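Local structure of Non-reducing end alpha-L-arabinofuranosidase BoGH43B (5JOZ) at residues 168-173 / 203-208; 219-224 / 282-287; 231-236 / 255-260; 249-254 / 273-278. The protein cleaves terminal non-reducing alpha-L-arabinofuranoside residues from xyloglucan side branches, turning S units into X units during xyloglucan breakdown in Bacteroides ovatus. All coordinates share one frame; numbering follows the deposited sequence.

Contact 1: 168-173 / 203-208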
loop_
_atom_site.group_PDB
_atom_site.type_symbol
_atom_site.label_atom_id
_atom_site.label_comp_id
_atom_site.label_asym_id
_atom_site.label_seq_id
_atom_site.Cartn_x
_atom_site.Cartn_y
_atom_site.Cartn_z
ATOM N N SER A 168 27.604 -4.704 5.726
ATOM C CA SER A 168 26.903 -3.532 6.236
ATOM C C SER A 168 26.494 -2.585 5.108
ATOM O O SER A 168 26.699 -2.863 3.918
ATOM C CB SER A 168 27.774 -2.822 7.286
ATOM O OG SER A 168 28.667 -1.901 6.699
ATOM N N GLY A 169 25.883 -1.473 5.487
ATOM C CA GLY A 169 25.558 -0.429 4.532
ATOM C C GLY A 169 26.834 0.212 4.037
ATOM O O GLY A 169 27.880 0.089 4.679
ATOM N N LEU A 170 26.728 0.897 2.901
ATOM C CA LEU A 170 27.870 1.458 2.172
ATOM C C LEU A 170 28.079 2.969 2.356
ATOM O O LEU A 170 28.637 3.611 1.475
ATOM C CB LEU A 170 27.723 1.126 0.682
ATOM C CG LEU A 170 27.398 -0.337 0.374
ATOM C CD1 LEU A 170 27.260 -0.562 -1.126
ATOM C CD2 LEU A 170 28.460 -1.268 0.966
ATOM N N GLY A 171 27.670 3.521 3.503
ATOM C CA GLY A 171 27.858 4.952 3.814
ATOM C C GLY A 171 26.586 5.771 4.008
ATOM O O GLY A 171 26.586 6.745 4.761
ATOM N N GLY A 172 25.506 5.383 3.332
ATOM C CA GLY A 172 24.254 6.135 3.365
ATOM C C GLY A 172 23.347 5.822 4.546
ATOM O O GLY A 172 23.489 4.778 5.209
ATOM N N SER A 173 22.402 6.736 4.777
ATOM C CA SER A 173 21.400 6.647 5.855
ATOM C C SER A 173 20.524 5.398 5.833
ATOM O O SER A 173 20.170 4.913 4.766
ATOM C CB SER A 173 20.465 7.870 5.812
ATOM O OG SER A 173 21.120 8.997 6.354
ATOM N N VAL A 203 21.679 0.225 -3.722
ATOM C CA VAL A 203 23.108 -0.101 -3.846
ATOM C C VAL A 203 23.303 -1.610 -3.783
ATOM O O VAL A 203 22.422 -2.332 -3.335
ATOM C CB VAL A 203 23.975 0.611 -2.767
ATOM C CG1 VAL A 203 23.766 2.119 -2.820
ATOM C CG2 VAL A 203 23.718 0.077 -1.357
ATOM N N ILE A 204 24.455 -2.094 -4.240
ATOM C CA ILE A 204 24.720 -3.540 -4.239
ATOM C C ILE A 204 26.170 -3.873 -3.871
ATOM O O ILE A 204 27.064 -3.041 -4.002
ATOM C CB ILE A 204 24.275 -4.178 -5.578
ATOM C CG1 ILE A 204 24.105 -5.703 -5.443
ATOM C CG2 ILE A 204 25.205 -3.790 -6.712
ATOM C CD1 ILE A 204 23.385 -6.347 -6.613
ATOM N N GLN A 205 26.364 -5.084 -3.356
ATOM C CA GLN A 205 27.686 -5.629 -3.038
ATOM C C GLN A 205 27.649 -7.146 -3.210
ATOM O O GLN A 205 26.564 -7.744 -3.246
ATOM C CB GLN A 205 28.079 -5.260 -1.603
ATOM C CG GLN A 205 27.044 -5.631 -0.547
ATOM C CD GLN A 205 27.387 -5.075 0.821
ATOM O OE1 GLN A 205 28.464 -5.322 1.351
ATOM N NE2 GLN A 205 26.463 -4.320 1.402
ATOM N N ARG A 206 28.820 -7.771 -3.317
ATOM C CA ARG A 206 28.885 -9.205 -3.581
ATOM C C ARG A 206 30.069 -9.914 -2.914
ATOM O O ARG A 206 31.049 -9.292 -2.499
ATOM C CB ARG A 206 28.886 -9.464 -5.090
ATOM C CG ARG A 206 30.261 -9.451 -5.750
ATOM C CD ARG A 206 30.150 -9.354 -7.260
ATOM N NE ARG A 206 31.446 -9.193 -7.898
ATOM C CZ ARG A 206 31.647 -9.038 -9.210
ATOM N NH1 ARG A 206 30.630 -9.016 -10.073
ATOM N NH2 ARG A 206 32.892 -8.898 -9.666
ATOM N N SER A 207 29.951 -11.235 -2.834
ATOM C CA SER A 207 30.989 -12.082 -2.262
ATOM C C SER A 207 31.005 -13.447 -2.953
ATOM O O SER A 207 30.001 -13.879 -3.506
ATOM C CB SER A 207 30.728 -12.231 -0.769
ATOM O OG SER A 207 31.566 -13.211 -0.187
ATOM N N LYS A 208 32.155 -14.110 -2.927
ATOM C CA LYS A 208 32.259 -15.513 -3.352
ATOM C C LYS A 208 31.486 -16.430 -2.387
ATOM O O LYS A 208 30.983 -17.484 -2.800
ATOM C CB LYS A 208 33.731 -15.955 -3.455
HETATM O O HOH W 1 29.428 -4.279 3.844
#
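The side-chain amide of Gln-205 reads both ends of the backbone of Ser-168. Its NE2 gives a nearly straight hydrogen bond to Ser-168 O (2.9 Å, 167° at the hydrogen), and that oxygen lies practically in the amide plane. OE1 is served through a water, which accepts from Ser-168 N at 2.7 Å and donates to Gln-205 OE1 at 2.9 Å. Gln-205 can span the distance because its CG sits between the backbone N and the carbonyl carbon (chi1 53°) and the chain runs extended from there.

The apolar part belongs to Leu-170, whose two methyl branches work separately. CD1 slides past Val-203 and meets its CG2 at 3.6 Å, while CD2 rests against the amide, 3.7 Å from Gln-205 NE2. Glu-193 accepts from the backbone N of Leu-170 and of Gly-172, a further hold on the loop. Were Gln-205 an alanine, Ser-168 O would probably lose its side-chain donor and a gap would open beside Leu-170 CD2.

A flip of the amide would set OE1 against Ser-168 O and is probably disfavoured, and through it the loop after strand 159-168 is tied to strand 201-207 of the next propeller blade.

Contact 2: 219-224 / 282-287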
loop_
_atom_site.group_PDB
_atom_site.type_symbol
_atom_site.label_atom_id
_atom_site.label_comp_id
_atom_site.label_asym_id
_atom_site.label_seq_id
_atom_site.Cartn_x
_atom_site.Cartn_y
_atom_site.Cartn_z
ATOM N N VAL A 219 29.886 0.552 -9.766
ATOM C CA VAL A 219 28.894 1.375 -10.442
ATOM C C VAL A 219 27.644 1.552 -9.570
ATOM O O VAL A 219 26.542 1.684 -10.078
ATOM C CB VAL A 219 28.573 0.841 -11.858
ATOM C CG1 VAL A 219 29.846 0.822 -12.705
ATOM C CG2 VAL A 219 27.908 -0.537 -11.832
ATOM N N ASN A 220 27.830 1.594 -8.250
ATOM C CA ASN A 220 26.777 2.090 -7.362
ATOM C C ASN A 220 26.441 3.561 -7.681
ATOM O O ASN A 220 27.338 4.314 -8.061
ATOM C CB ASN A 220 27.166 1.933 -5.895
ATOM C CG ASN A 220 26.784 0.566 -5.340
ATOM O OD1 ASN A 220 25.862 -0.079 -5.841
ATOM N ND2 ASN A 220 27.493 0.115 -4.306
ATOM N N PRO A 221 25.174 3.971 -7.574
ATOM C CA PRO A 221 24.044 3.139 -7.189
ATOM C C PRO A 221 23.423 2.352 -8.348
ATOM O O PRO A 221 23.645 2.665 -9.526
ATOM C CB PRO A 221 23.041 4.173 -6.684
ATOM C CG PRO A 221 23.290 5.362 -7.537
ATOM C CD PRO A 221 24.734 5.327 -7.950
ATOM N N VAL A 222 22.614 1.357 -7.993
ATOM C CA VAL A 222 21.924 0.523 -8.967
ATOM C C VAL A 222 20.780 1.314 -9.614
ATOM O O VAL A 222 20.606 1.303 -10.840
ATOM C CB VAL A 222 21.406 -0.771 -8.307
ATOM C CG1 VAL A 222 20.504 -1.551 -9.258
ATOM C CG2 VAL A 222 22.592 -1.624 -7.843
ATOM N N LEU A 223 19.993 1.975 -8.779
ATOM C CA LEU A 223 18.947 2.873 -9.266
ATOM C C LEU A 223 18.733 3.999 -8.265
ATOM O O LEU A 223 18.797 3.778 -7.060
ATOM C CB LEU A 223 17.640 2.131 -9.601
ATOM C CG LEU A 223 17.101 1.152 -8.561
ATOM C CD1 LEU A 223 16.176 1.807 -7.548
ATOM C CD2 LEU A 223 16.349 0.039 -9.266
ATOM N N SER A 224 18.568 5.208 -8.800
ATOM C CA SER A 224 18.254 6.403 -8.028
ATOM C C SER A 224 17.927 7.568 -8.950
ATOM O O SER A 224 18.519 7.684 -10.015
ATOM C CB SER A 224 19.429 6.834 -7.158
ATOM O OG SER A 224 19.059 7.978 -6.405
ATOM N N TRP A 282 28.260 -6.581 -12.710
ATOM C CA TRP A 282 27.620 -5.595 -11.838
ATOM C C TRP A 282 26.383 -4.997 -12.512
ATOM O O TRP A 282 26.449 -4.575 -13.671
ATOM C CB TRP A 282 28.600 -4.480 -11.464
ATOM C CG TRP A 282 29.744 -4.920 -10.598
ATOM C CD1 TRP A 282 31.048 -5.040 -10.974
ATOM C CD2 TRP A 282 29.694 -5.293 -9.213
ATOM N NE1 TRP A 282 31.809 -5.475 -9.925
ATOM C CE2 TRP A 282 31.010 -5.628 -8.825
ATOM C CE3 TRP A 282 28.665 -5.390 -8.264
ATOM C CZ2 TRP A 282 31.331 -6.041 -7.522
ATOM C CZ3 TRP A 282 28.977 -5.798 -6.970
ATOM C CH2 TRP A 282 30.305 -6.113 -6.609
ATOM N N PRO A 283 25.244 -4.951 -11.792
ATOM C CA PRO A 283 23.997 -4.499 -12.400
ATOM C C PRO A 283 23.773 -2.984 -12.292
ATOM O O PRO A 283 24.210 -2.356 -11.327
ATOM C CB PRO A 283 22.953 -5.236 -11.575
ATOM C CG PRO A 283 23.544 -5.233 -10.205
ATOM C CD PRO A 283 25.042 -5.261 -10.369
ATOM N N LYS A 284 23.100 -2.410 -13.281
ATOM C CA LYS A 284 22.663 -1.021 -13.196
ATOM C C LYS A 284 21.458 -0.765 -14.102
ATOM O O LYS A 284 21.343 -1.353 -15.175
ATOM C CB LYS A 284 23.810 -0.074 -13.566
ATOM C CG LYS A 284 23.582 1.383 -13.167
ATOM C CD LYS A 284 24.702 2.291 -13.662
ATOM C CE LYS A 284 24.629 3.699 -13.065
ATOM N NZ LYS A 284 25.125 3.821 -11.664
ATOM N N VAL A 285 20.568 0.121 -13.666
ATOM C CA VAL A 285 19.472 0.588 -14.516
ATOM C C VAL A 285 20.012 1.703 -15.399
ATOM O O VAL A 285 20.387 2.746 -14.886
ATOM C CB VAL A 285 18.287 1.095 -13.662
ATOM C CG1 VAL A 285 17.235 1.787 -14.527
ATOM C CG2 VAL A 285 17.689 -0.062 -12.868
ATOM N N GLY A 286 20.068 1.477 -16.714
ATOM C CA GLY A 286 20.535 2.495 -17.661
ATOM C C GLY A 286 22.003 2.868 -17.468
ATOM O O GLY A 286 22.784 2.093 -16.902
ATOM N N LYS A 287 22.371 4.053 -17.948
ATOM C CA LYS A 287 23.735 4.569 -17.808
ATOM C C LYS A 287 23.933 5.269 -16.461
ATOM O O LYS A 287 25.036 5.252 -15.917
ATOM C CB LYS A 287 24.069 5.539 -18.954
#
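Lys-284 stretches across to the 219-224 loop and puts its ammonium group between two backbone carbonyls. NZ donates to Pro-221 O at 2.8 Å, lying in the plane of that carbonyl, and to Val-219 O at 3.0 Å, where it stands well above the plane. The chain leaves with CG anti to the backbone N (chi1 -165°), stays extended as far as CE, and turns only at the last torsion, chi4 78°, which swings NZ onto the two oxygens. The peptide bond before Pro-221 is cis, so the loop bends sharply between the two acceptors. A third polar link is purely backbone: Val-285 N to Val-222 O, 3.1 Å and almost straight.

The apolar contacts flank these bonds. At one end Val-219 CG2 meets Trp-282 CB at 4.0 Å; the indole itself turns away, toward Arg-206, with which it makes a cation-pi contact. In the middle Val-222 CG2 borders the proline ring, 4.4 Å from Pro-283 CG. At the other end Leu-223 CD2 packs on Val-285 CG2 at 3.8 Å. The Asn-220 amide is spent elsewhere: its OD1 accepts from the backbone N of Ile-204.

Lys-284 is also bonded through its backbone to Thr-276, so this segment has strand 269-277 on one flank and the loop on the other. Such a join is characteristic of the five-bladed beta-propeller of family 43: the outermost strand of a four-stranded blade, here 283-284, is packed against the connection coming from the preceding blade.

Contact 3: 231-236 / 255-260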
loop_
_atom_site.group_PDB
_atom_site.type_symbol
_atom_site.label_atom_id
_atom_site.label_comp_id
_atom_site.label_asym_id
_atom_site.label_seq_id
_atom_site.Cartn_x
_atom_site.Cartn_y
_atom_site.Cartn_z
ATOM N N HIS A 231 13.346 15.552 -12.441
ATOM C CA HIS A 231 12.584 14.356 -12.833
ATOM C C HIS A 231 11.227 14.241 -12.111
ATOM O O HIS A 231 11.150 14.518 -10.915
ATOM C CB HIS A 231 13.404 13.069 -12.622
ATOM C CG HIS A 231 13.002 11.960 -13.539
ATOM N ND1 HIS A 231 12.045 11.032 -13.202
ATOM C CD2 HIS A 231 13.372 11.668 -14.810
ATOM C CE1 HIS A 231 11.856 10.200 -14.210
ATOM N NE2 HIS A 231 12.654 10.561 -15.196
ATOM N N PRO A 232 10.152 13.847 -12.840
ATOM C CA PRO A 232 8.823 13.715 -12.201
ATOM C C PRO A 232 8.710 12.603 -11.135
ATOM O O PRO A 232 7.824 12.670 -10.293
ATOM C CB PRO A 232 7.882 13.416 -13.389
ATOM C CG PRO A 232 8.761 12.845 -14.443
ATOM C CD PRO A 232 10.077 13.564 -14.290
ATOM N N PHE A 233 9.556 11.578 -11.219
ATOM C CA PHE A 233 9.723 10.559 -10.156
ATOM C C PHE A 233 10.903 10.824 -9.222
ATOM O O PHE A 233 12.007 11.109 -9.679
ATOM C CB PHE A 233 9.942 9.174 -10.749
ATOM C CG PHE A 233 8.987 8.796 -11.834
ATOM C CD1 PHE A 233 7.658 9.256 -11.854
ATOM C CD2 PHE A 233 9.396 7.912 -12.819
ATOM C CE1 PHE A 233 6.785 8.868 -12.856
ATOM C CE2 PHE A 233 8.526 7.519 -13.815
ATOM C CZ PHE A 233 7.222 8.004 -13.842
ATOM N N GLN A 234 10.670 10.666 -7.921
ATOM C CA GLN A 234 11.657 10.970 -6.888
ATOM C C GLN A 234 11.611 9.885 -5.780
ATOM O O GLN A 234 10.736 9.012 -5.797
ATOM C CB GLN A 234 11.385 12.381 -6.337
ATOM C CG GLN A 234 12.614 13.243 -6.040
ATOM C CD GLN A 234 13.511 13.538 -7.245
ATOM O OE1 GLN A 234 13.046 13.872 -8.339
ATOM N NE2 GLN A 234 14.815 13.439 -7.028
ATOM N N ALA A 235 12.571 9.930 -4.854
ATOM C CA ALA A 235 12.709 8.942 -3.763
ATOM C C ALA A 235 12.615 7.486 -4.229
ATOM O O ALA A 235 11.964 6.650 -3.594
ATOM C CB ALA A 235 11.696 9.212 -2.649
ATOM N N ILE A 236 13.279 7.209 -5.348
ATOM C CA ILE A 236 13.306 5.885 -5.949
ATOM C C ILE A 236 14.229 4.986 -5.102
ATOM O O ILE A 236 15.329 5.384 -4.724
ATOM C CB ILE A 236 13.755 5.978 -7.429
ATOM C CG1 ILE A 236 12.623 6.553 -8.293
ATOM C CG2 ILE A 236 14.226 4.635 -7.970
ATOM C CD1 ILE A 236 11.497 5.582 -8.607
ATOM N N GLY A 255 8.712 4.523 -5.390
ATOM C CA GLY A 255 9.040 5.927 -5.609
ATOM C C GLY A 255 7.838 6.805 -5.325
ATOM O O GLY A 255 6.749 6.308 -4.987
ATOM N N ILE A 256 8.023 8.110 -5.490
ATOM C CA ILE A 256 6.923 9.068 -5.338
ATOM C C ILE A 256 6.797 9.912 -6.596
ATOM O O ILE A 256 7.766 10.042 -7.345
ATOM C CB ILE A 256 7.098 9.952 -4.086
ATOM C CG1 ILE A 256 8.429 10.717 -4.129
ATOM C CG2 ILE A 256 7.013 9.087 -2.828
ATOM C CD1 ILE A 256 8.563 11.790 -3.068
ATOM N N ARG A 257 5.590 10.443 -6.822
ATOM C CA ARG A 257 5.295 11.377 -7.917
ATOM C C ARG A 257 4.901 12.684 -7.267
ATOM O O ARG A 257 3.736 12.848 -6.924
ATOM C CB ARG A 257 4.114 10.898 -8.755
ATOM C CG ARG A 257 4.388 9.719 -9.679
ATOM C CD ARG A 257 3.132 8.863 -9.818
ATOM N NE ARG A 257 2.330 9.124 -10.996
ATOM C CZ ARG A 257 1.072 8.720 -11.177
ATOM N NH1 ARG A 257 0.408 8.030 -10.258
ATOM N NH2 ARG A 257 0.458 9.031 -12.313
ATOM N N PRO A 258 5.862 13.608 -7.059
ATOM C CA PRO A 258 5.491 14.846 -6.356
ATOM C C PRO A 258 4.656 15.808 -7.212
ATOM O O PRO A 258 4.729 15.768 -8.438
ATOM C CB PRO A 258 6.849 15.484 -6.002
ATOM C CG PRO A 258 7.903 14.487 -6.364
ATOM C CD PRO A 258 7.300 13.595 -7.404
ATOM N N VAL A 259 3.863 16.648 -6.550
ATOM C CA VAL A 259 3.118 17.725 -7.209
ATOM C C VAL A 259 4.020 18.969 -7.216
ATOM O O VAL A 259 4.534 19.363 -6.165
ATOM C CB VAL A 259 1.795 18.053 -6.471
ATOM C CG1 VAL A 259 0.944 19.001 -7.310
ATOM C CG2 VAL A 259 1.002 16.787 -6.128
ATOM N N ASN A 260 4.227 19.566 -8.390
ATOM C CA ASN A 260 5.164 20.704 -8.568
ATOM C C ASN A 260 6.538 20.479 -7.885
ATOM O O ASN A 260 7.150 21.417 -7.351
ATOM C CB ASN A 260 4.532 22.028 -8.066
ATOM C CG ASN A 260 3.222 22.371 -8.758
ATOM O OD1 ASN A 260 3.020 22.089 -9.944
ATOM N ND2 ASN A 260 2.324 23.001 -8.015
HETATM O O HOH W 2 5.530 14.146 -10.445
#
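Gln-234 and Ile-256 form an antiparallel hydrogen-bonded pair, Gln-234 N donating to Ile-256 O at 3.0 Å and Ile-256 N to Gln-234 O at 2.9 Å, both close to straight, just before the chain turns a corner at Ala-235, whose backbone angles are left-handed helical (phi 48°, psi 43°), and Ile-236 comes back beside Gly-255.

Ile-256 carries much of the side-chain packing. Its CG1 stands between the backbone N and the carbonyl carbon (chi1 58°), which brings it to 3.3 Å from Gln-234 O and against Ala-235 CB, 3.9 Å away. Gln-234 contributes its CB, touching both Ile-256 CG1 and Pro-258 CG. Ile-236 CD1 reaches Gly-255 CA at 3.9 Å, and a side chain on that glycine would run into the methyl. Phe-233 and Arg-257 lie side by side and point the same way, touching at CD1 and CG; the guanidinium goes on to a salt bridge with Glu-269, while Phe-233 CA adds a CA-H...O contact to Ile-256 O. Beyond the pair, a water donates to both Pro-232 O and Pro-258 O, 2.7 Å from each, while Pro-258 CD comes up against Pro-232 O.

The contact closes the far end of the hairpin 234-243/249-256. Strand 269-277 continues the sheet beyond Gly-255 through Glu-269, and Phe-271 of that strand meets the Phe-233 ring edge-to-face. At the corner His-200 ND1 bonds the Ala-235 carbonyl, bringing in the segment just before strand 201-207.

Contact 4: 249-254 / 273-278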
loop_
_atom_site.group_PDB
_atom_site.type_symbol
_atom_site.label_atom_id
_atom_site.label_comp_id
_atom_site.label_asym_id
_atom_site.label_seq_id
_atom_site.Cartn_x
_atom_site.Cartn_y
_atom_site.Cartn_z
ATOM N N TRP A 249 16.868 -9.169 -17.097
ATOM C CA TRP A 249 16.583 -8.777 -15.719
ATOM C C TRP A 249 15.776 -7.467 -15.653
ATOM O O TRP A 249 16.035 -6.500 -16.403
ATOM C CB TRP A 249 17.894 -8.626 -14.945
ATOM C CG TRP A 249 18.591 -9.925 -14.656
ATOM C CD1 TRP A 249 19.390 -10.644 -15.512
ATOM C CD2 TRP A 249 18.575 -10.649 -13.422
ATOM N NE1 TRP A 249 19.866 -11.768 -14.877
ATOM C CE2 TRP A 249 19.384 -11.792 -13.594
ATOM C CE3 TRP A 249 17.947 -10.447 -12.187
ATOM C CZ2 TRP A 249 19.568 -12.741 -12.582
ATOM C CZ3 TRP A 249 18.133 -11.386 -11.184
ATOM C CH2 TRP A 249 18.933 -12.523 -11.391
ATOM N N TRP A 250 14.791 -7.481 -14.757
ATOM C CA TRP A 250 13.970 -6.339 -14.413
ATOM C C TRP A 250 13.990 -6.136 -12.904
ATOM O O TRP A 250 14.222 -7.085 -12.127
ATOM C CB TRP A 250 12.546 -6.538 -14.940
ATOM C CG TRP A 250 12.520 -6.447 -16.430
ATOM C CD1 TRP A 250 12.819 -7.439 -17.324
ATOM C CD2 TRP A 250 12.248 -5.282 -17.202
ATOM N NE1 TRP A 250 12.716 -6.962 -18.614
ATOM C CE2 TRP A 250 12.366 -5.641 -18.564
ATOM C CE3 TRP A 250 11.888 -3.973 -16.878
ATOM C CZ2 TRP A 250 12.159 -4.730 -19.592
ATOM C CZ3 TRP A 250 11.666 -3.073 -17.902
ATOM C CH2 TRP A 250 11.805 -3.453 -19.242
ATOM N N ALA A 251 13.796 -4.882 -12.502
ATOM C CA ALA A 251 13.687 -4.492 -11.111
ATOM C C ALA A 251 12.333 -3.844 -10.884
ATOM O O ALA A 251 11.868 -3.064 -11.713
ATOM C CB ALA A 251 14.793 -3.517 -10.752
ATOM N N VAL A 252 11.693 -4.179 -9.770
ATOM C CA VAL A 252 10.615 -3.342 -9.258
ATOM C C VAL A 252 11.185 -2.577 -8.075
ATOM O O VAL A 252 12.117 -3.042 -7.429
ATOM C CB VAL A 252 9.336 -4.121 -8.895
ATOM C CG1 VAL A 252 8.752 -4.746 -10.151
ATOM C CG2 VAL A 252 9.602 -5.173 -7.801
ATOM N N CYS A 253 10.652 -1.384 -7.845
ATOM C CA CYS A 253 11.068 -0.522 -6.740
ATOM C C CYS A 253 9.947 0.466 -6.447
ATOM O O CYS A 253 8.977 0.565 -7.222
ATOM C CB CYS A 253 12.325 0.253 -7.109
ATOM S SG CYS A 253 12.002 1.581 -8.299
ATOM N N LEU A 254 10.093 1.194 -5.343
ATOM C CA LEU A 254 9.131 2.203 -4.949
ATOM C C LEU A 254 9.632 3.574 -5.338
ATOM O O LEU A 254 10.816 3.768 -5.562
ATOM C CB LEU A 254 8.854 2.161 -3.437
ATOM C CG LEU A 254 9.905 2.589 -2.395
ATOM C CD1 LEU A 254 10.218 4.084 -2.382
ATOM C CD2 LEU A 254 9.455 2.131 -1.019
ATOM N N ALA A 273 11.830 -1.100 -13.885
ATOM C CA ALA A 273 12.973 -0.666 -14.689
ATOM C C ALA A 273 13.837 -1.844 -15.159
ATOM O O ALA A 273 14.021 -2.802 -14.414
ATOM C CB ALA A 273 13.808 0.337 -13.907
ATOM N N PRO A 274 14.372 -1.768 -16.394
ATOM C CA PRO A 274 15.268 -2.797 -16.881
ATOM C C PRO A 274 16.638 -2.668 -16.223
ATOM O O PRO A 274 17.122 -1.558 -16.017
ATOM C CB PRO A 274 15.355 -2.501 -18.378
ATOM C CG PRO A 274 15.202 -1.017 -18.466
ATOM C CD PRO A 274 14.314 -0.618 -17.323
ATOM N N VAL A 275 17.225 -3.812 -15.882
ATOM C CA VAL A 275 18.521 -3.893 -15.220
ATOM C C VAL A 275 19.507 -4.517 -16.200
ATOM O O VAL A 275 19.238 -5.563 -16.773
ATOM C CB VAL A 275 18.424 -4.768 -13.948
ATOM C CG1 VAL A 275 19.794 -4.976 -13.304
ATOM C CG2 VAL A 275 17.456 -4.139 -12.963
ATOM N N THR A 276 20.649 -3.873 -16.375
ATOM C CA THR A 276 21.695 -4.350 -17.281
ATOM C C THR A 276 22.944 -4.706 -16.492
ATOM O O THR A 276 23.350 -3.950 -15.639
ATOM C CB THR A 276 22.036 -3.246 -18.273
ATOM O OG1 THR A 276 20.811 -2.743 -18.819
ATOM C CG2 THR A 276 22.946 -3.772 -19.393
ATOM N N TRP A 277 23.536 -5.857 -16.783
ATOM C CA TRP A 277 24.785 -6.288 -16.148
ATOM C C TRP A 277 25.967 -5.911 -17.014
ATOM O O TRP A 277 25.960 -6.186 -18.209
ATOM C CB TRP A 277 24.772 -7.798 -15.941
ATOM C CG TRP A 277 23.694 -8.207 -15.007
ATOM C CD1 TRP A 277 22.401 -8.441 -15.317
ATOM C CD2 TRP A 277 23.810 -8.392 -13.595
ATOM N NE1 TRP A 277 21.705 -8.788 -14.194
ATOM C CE2 TRP A 277 22.539 -8.758 -13.119
ATOM C CE3 TRP A 277 24.867 -8.295 -12.688
ATOM C CZ2 TRP A 277 22.288 -9.035 -11.777
ATOM C CZ3 TRP A 277 24.622 -8.564 -11.349
ATOM C CH2 TRP A 277 23.337 -8.927 -10.904
ATOM N N ASP A 278 26.969 -5.264 -16.419
ATOM C CA ASP A 278 28.189 -4.902 -17.146
ATOM C C ASP A 278 29.140 -6.107 -17.228
ATOM O O ASP A 278 28.867 -7.175 -16.662
ATOM C CB ASP A 278 28.859 -3.651 -16.550
ATOM C CG ASP A 278 29.586 -3.902 -15.229
ATOM O OD1 ASP A 278 29.650 -5.041 -14.727
ATOM O OD2 ASP A 278 30.109 -2.916 -14.673
HETATM O O HOH W 3 19.056 -7.859 -18.349
#
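Pro-274 is a bump seated on the flat indole of Trp-250. The proline CB stands 3.8 Å from the centroid of the six-membered ring, a CH-pi contact over the face, and CD touches Trp-250 CZ3 at 3.7 Å. Trp-250 CG lies anti to the carbonyl carbon (chi1 -70°), which turns the ring face to the proline. These two residues form a non-hydrogen-bonded antiparallel pair, so proline's lack of an N-H costs no bond to strand 249-256.

The opposite face of the sheet has its own relief. Small Ala-251 leaves a shallow hollow, filled by Val-275 CG2, which comes within 3.5 Å of Ala-251 CB. Further along, Trp-277 drives its edge into the face of Trp-249: Trp-277 NE1 hangs over the five-membered ring, 3.2 Å from Trp-249 CD1, with the planes 68° apart in a T-shaped stack. Behind this relief the backbones are laced by Ala-251 and Ala-273, each donating its N-H to the other's carbonyl, and by Val-275 N to Trp-249 O at 3.0 Å; a water joins Trp-249 N to Val-275 O. Putting an alanine at Trp-250 would probably leave the Pro-274 ring without its aromatic platform and open a gap beside Leu-47 and Leu-244, which also pack on the indole.

With strand directions 132° apart, the pair shows the strong twist of a propeller blade, here the two middle strands of the last of the five blades in the family 43 catalytic domain.

How the contacts relate
Contacts 3 and 4 and the 282-287 side of contact 2 share one blade, and strand 249-256 serves both contacts 3 and 4. Contact 4 is nested within the loop that contact 2 closes, their centres 8 Å apart. Leu-223 CD1 packs on Ile-236 CG2 at 3.5 Å, joining contacts 2 and 3, while contact 1, from the preceding blades, meets contact 2 at Asn-220. The side chain of Glu-176, the inferred proton donor, is about 10 Å from that of Val-203 and 11 Å from that of Ala-235; that of Asp-16, the inferred proton acceptor, is about 9 Å from Gly-255 and 12 Å from the Leu-223 side chain. The paired part of contact 4 lies away from both, although Leu-254 packs on Asp-16.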